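Local coordinates for NADPH-dependent aldehyde reductase YqhD (Escherichia coli, PDB 4QGS), which reduces a broad range of short-chain aldehydes to alcohols with NADPH, using one zinc ion per subunit, at residues W304-D309 and S390-E395. Sequence-based numbering, arbitrary orientation.
Sequences WNEKRD and SRRIYE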
ATOM      1  N   TRP A 304      19.709  -1.154   4.069  1.00 18.02           N
ATOM      2  CA  TRP A 304      20.368  -2.262   3.382  1.00 17.33           C
ATOM      3  C   TRP A 304      21.871  -2.285   3.671  1.00 20.80           C
ATOM      4  O   TRP A 304      22.442  -3.344   3.936  1.00 20.36           O
ATOM      5  CB  TRP A 304      20.112  -2.173   1.884  1.00 17.61           C
ATOM      6  CG  TRP A 304      18.843  -2.835   1.448  1.00 16.78           C
ATOM      7  CD1 TRP A 304      17.951  -3.532   2.214  1.00 17.67           C
ATOM      8  CD2 TRP A 304      18.335  -2.857   0.115  1.00 18.46           C
ATOM      9  NE1 TRP A 304      16.919  -4.002   1.427  1.00 15.74           N
ATOM     10  CE2 TRP A 304      17.131  -3.597   0.137  1.00 16.68           C
ATOM     11  CE3 TRP A 304      18.786  -2.329  -1.093  1.00 16.34           C
ATOM     12  CZ2 TRP A 304      16.367  -3.809  -1.015  1.00 17.87           C
ATOM     13  CZ3 TRP A 304      18.028  -2.544  -2.240  1.00 18.06           C
ATOM     14  CH2 TRP A 304      16.837  -3.293  -2.192  1.00 18.26           C
ATOM     15  N   ASN A 305      22.516  -1.122   3.657  1.00 18.13           N
ATOM     16  CA  ASN A 305      23.942  -1.104   3.962  1.00 20.11           C
ATOM     17  C   ASN A 305      24.200  -1.540   5.397  1.00 20.76           C
ATOM     18  O   ASN A 305      25.141  -2.289   5.672  1.00 22.29           O
ATOM     19  CB  ASN A 305      24.555   0.279   3.732  1.00 21.00           C
ATOM     20  CG  ASN A 305      26.000   0.333   4.185  1.00 27.49           C
ATOM     21  OD1 ASN A 305      26.866  -0.344   3.622  1.00 28.48           O
ATOM     22  ND2 ASN A 305      26.263   1.106   5.223  1.00 26.35           N
ATOM     23  N   GLU A 306      23.345  -1.096   6.310  1.00 18.05           N
ATOM     24  CA  GLU A 306      23.483  -1.451   7.712  1.00 18.94           C
ATOM     25  C   GLU A 306      23.251  -2.950   7.951  1.00 23.38           C
ATOM     26  O   GLU A 306      23.886  -3.556   8.812  1.00 19.79           O
ATOM     27  CB  GLU A 306      22.511  -0.621   8.553  1.00 22.19           C
ATOM     28  CG  GLU A 306      22.451  -1.020  10.012  1.00 22.01           C
ATOM     29  CD  GLU A 306      23.746  -0.736  10.744  1.00 26.02           C
ATOM     30  OE1 GLU A 306      24.432   0.249  10.388  1.00 28.84           O
ATOM     31  OE2 GLU A 306      24.083  -1.513  11.663  1.00 30.63           O
ATOM     32  N   LYS A 307      22.339  -3.533   7.187  1.00 17.46           N
ATOM     33  CA  LYS A 307      21.956  -4.922   7.378  1.00 22.32           C
ATOM     34  C   LYS A 307      22.574  -5.826   6.315  1.00 23.24           C
ATOM     35  O   LYS A 307      22.032  -6.893   5.994  1.00 21.37           O
ATOM     36  CB  LYS A 307      20.430  -5.054   7.365  1.00 19.46           C
ATOM     37  CG  LYS A 307      19.724  -4.302   8.479  1.00 20.44           C
ATOM     38  CD  LYS A 307      20.208  -4.736   9.864  1.00 19.65           C
ATOM     39  CE  LYS A 307      19.874  -6.203  10.141  1.00 23.09           C
ATOM     40  NZ  LYS A 307      20.623  -6.716  11.335  1.00 20.87           N
ATOM     41  N   ARG A 308      23.700  -5.402   5.755  1.00 18.99           N
ATOM     42  CA  ARG A 308      24.281  -6.128   4.627  1.00 19.56           C
ATOM     43  C   ARG A 308      24.799  -7.501   5.054  1.00 24.76           C
ATOM     44  O   ARG A 308      24.978  -8.378   4.215  1.00 24.22           O
ATOM     45  CB  ARG A 308      25.406  -5.319   3.981  1.00 23.17           C
ATOM     46  CG  ARG A 308      26.567  -5.004   4.921  1.00 25.17           C
ATOM     47  CD  ARG A 308      27.454  -3.941   4.313  1.00 27.36           C
ATOM     48  NE  ARG A 308      28.109  -4.417   3.102  1.00 29.61           N
ATOM     49  CZ  ARG A 308      28.181  -3.730   1.968  1.00 30.83           C
ATOM     50  NH1 ARG A 308      28.803  -4.251   0.921  1.00 30.99           N
ATOM     51  NH2 ARG A 308      27.631  -2.526   1.875  1.00 28.92           N
ATOM     52  N   ASP A 309      25.035  -7.680   6.350  1.00 20.85           N
ATOM     53  CA  ASP A 309      25.451  -8.982   6.871  1.00 25.77           C
ATOM     54  C   ASP A 309      24.312 -10.004   6.821  1.00 23.77           C
ATOM     55  O   ASP A 309      24.429 -11.042   6.171  1.00 25.90           O
ATOM     56  CB  ASP A 309      25.958  -8.849   8.312  1.00 26.94           C
ATOM     57  CG  ASP A 309      27.270  -8.106   8.399  1.00 33.44           C
ATOM     58  OD1 ASP A 309      28.133  -8.311   7.518  1.00 39.51           O
ATOM     59  OD2 ASP A 309      27.429  -7.300   9.339  1.00 39.91           O
ATOM     60  N   SER A 390      18.544   1.535  14.643  1.00 17.44           N
ATOM     61  CA  SER A 390      17.706   2.533  13.961  1.00 17.55           C
ATOM     62  C   SER A 390      18.392   3.900  13.935  1.00 16.87           C
ATOM     63  O   SER A 390      18.321   4.631  12.945  1.00 15.78           O
ATOM     64  CB  SER A 390      16.341   2.623  14.642  1.00 16.62           C
ATOM     65  OG  SER A 390      15.672   1.365  14.529  1.00 18.37           O
ATOM     66  N   ARG A 391      19.058   4.238  15.029  1.00 16.31           N
ATOM     67  CA  ARG A 391      19.842   5.461  15.087  1.00 16.33           C
ATOM     68  C   ARG A 391      20.905   5.482  13.993  1.00 17.17           C
ATOM     69  O   ARG A 391      21.046   6.470  13.291  1.00 17.98           O
ATOM     70  CB  ARG A 391      20.499   5.603  16.459  1.00 15.34           C
ATOM     71  CG  ARG A 391      21.180   6.954  16.673  1.00 18.27           C
ATOM     72  CD  ARG A 391      21.930   6.961  17.993  1.00 17.73           C
ATOM     73  NE  ARG A 391      22.262   8.331  18.397  1.00 17.38           N
ATOM     74  CZ  ARG A 391      23.148   8.605  19.347  1.00 20.36           C
ATOM     75  NH1 ARG A 391      23.777   7.603  19.966  1.00 20.74           N
ATOM     76  NH2 ARG A 391      23.402   9.866  19.668  1.00 22.26           N
ATOM     77  N   ARG A 392      21.648   4.386  13.837  1.00 16.18           N
ATOM     78  CA  ARG A 392      22.689   4.336  12.817  1.00 17.03           C
ATOM     79  C   ARG A 392      22.115   4.453  11.408  1.00 17.01           C
ATOM     80  O   ARG A 392      22.729   5.042  10.519  1.00 19.00           O
ATOM     81  CB  ARG A 392      23.491   3.035  12.931  1.00 22.02           C
ATOM     82  CG  ARG A 392      24.456   3.019  14.099  1.00 26.35           C
ATOM     83  CD  ARG A 392      25.563   1.990  13.881  1.00 32.03           C
ATOM     84  NE  ARG A 392      25.020   0.659  13.659  1.00 28.14           N
ATOM     85  CZ  ARG A 392      24.781  -0.222  14.625  1.00 33.96           C
ATOM     86  NH1 ARG A 392      25.044   0.088  15.892  1.00 35.03           N
ATOM     87  NH2 ARG A 392      24.287  -1.417  14.325  1.00 33.82           N
ATOM     88  N   ILE A 393      20.944   3.861  11.205  1.00 16.28           N
ATOM     89  CA  ILE A 393      20.296   3.906   9.904  1.00 15.85           C
ATOM     90  C   ILE A 393      19.836   5.326   9.551  1.00 15.76           C
ATOM     91  O   ILE A 393      20.134   5.811   8.461  1.00 15.04           O
ATOM     92  CB  ILE A 393      19.115   2.935   9.846  1.00 17.86           C
ATOM     93  CG1 ILE A 393      19.624   1.496   9.943  1.00 17.65           C
ATOM     94  CG2 ILE A 393      18.324   3.116   8.527  1.00 17.63           C
ATOM     95  CD1 ILE A 393      18.515   0.496  10.143  1.00 16.19           C
ATOM     96  N   TYR A 394      19.136   5.987  10.466  1.00 16.32           N
ATOM     97  CA  TYR A 394      18.731   7.382  10.250  1.00 16.32           C
ATOM     98  C   TYR A 394      19.953   8.280  10.023  1.00 18.43           C
ATOM     99  O   TYR A 394      19.963   9.150   9.162  1.00 16.54           O
ATOM    100  CB  TYR A 394      17.941   7.915  11.435  1.00 15.57           C
ATOM    101  CG  TYR A 394      16.487   7.493  11.548  1.00 16.25           C
ATOM    102  CD1 TYR A 394      15.627   7.532  10.454  1.00 16.44           C
ATOM    103  CD2 TYR A 394      15.973   7.092  12.781  1.00 16.93           C
ATOM    104  CE1 TYR A 394      14.277   7.163  10.588  1.00 17.88           C
ATOM    105  CE2 TYR A 394      14.644   6.723  12.925  1.00 18.45           C
ATOM    106  CZ  TYR A 394      13.800   6.762  11.827  1.00 17.35           C
ATOM    107  OH  TYR A 394      12.487   6.394  12.011  1.00 15.88           O
ATOM    108  N   GLU A 395      20.996   8.053  10.810  1.00 16.69           N
ATOM    109  CA  GLU A 395      22.196   8.868  10.697  1.00 18.65           C
ATOM    110  C   GLU A 395      22.844   8.714   9.316  1.00 17.92           C
ATOM    111  O   GLU A 395      23.245   9.698   8.695  1.00 21.25           O
ATOM    112  CB  GLU A 395      23.181   8.498  11.806  1.00 19.69           C
ATOM    113  CG  GLU A 395      24.477   9.263  11.754  1.00 27.40           C
ATOM    114  CD  GLU A 395      24.328  10.734  12.110  1.00 25.53           C
ATOM    115  OE1 GLU A 395      25.158  11.522  11.617  1.00 31.87           O
ATOM    116  OE2 GLU A 395      23.411  11.108  12.887  1.00 23.30           O
TER
HETATM  117  O   HOH W   1      24.374   2.454   8.992  1.00 35.22           O
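E306 and R392 form a side-on salt bridge between two helices of the all-helical C-terminal domain of an iron-containing alcohol dehydrogenase family member. E306 sits at the end of helix 292-306, and R392 lies on helix 387-396. NE and NH2 of R392 both bond OE2 of E306, and NE also makes a weak, longer bond to OE1. NH2 reaches E306 OE2 at 2.7 Å, with an N-H...O angle of 159°. NE meets E306 OE2 at 3.1 Å. OE2 lies almost in the guanidinium plane. Both nitrogens approach OE2 from the same face of the carboxylate, from above its plane. The carboxylate and guanidinium planes are 43° apart.

Nearer the backbone of E306 the contact turns apolar. CB and CG of E306 rest against CG1 of I393, with E306 CG to I393 CG1 at 3.8 Å. With chi1 at 173°, CG of E306 points away from the backbone N, and the bend at chi2 then carries the carboxylate over to R392. Replacing E306 with an alanine would remove the carboxylate and is likely to leave the R392 guanidinium without this partner, free to swing, and to strip CG1 of I393 of part of its cover.

Further out, I393 also packs on L280 of helix 276-288, and its side chain is about 12 Å from that of the zinc ligand H278. R392 NH1 has a long, weak ion pair with D388. K307, the first residue past helix 292-306, forms a salt bridge with D384. A water adds a second, weaker link between the helices: it donates to E306 OE1 at 2.6 Å and, weakly, to the backbone O of R392 at 3.4 Å.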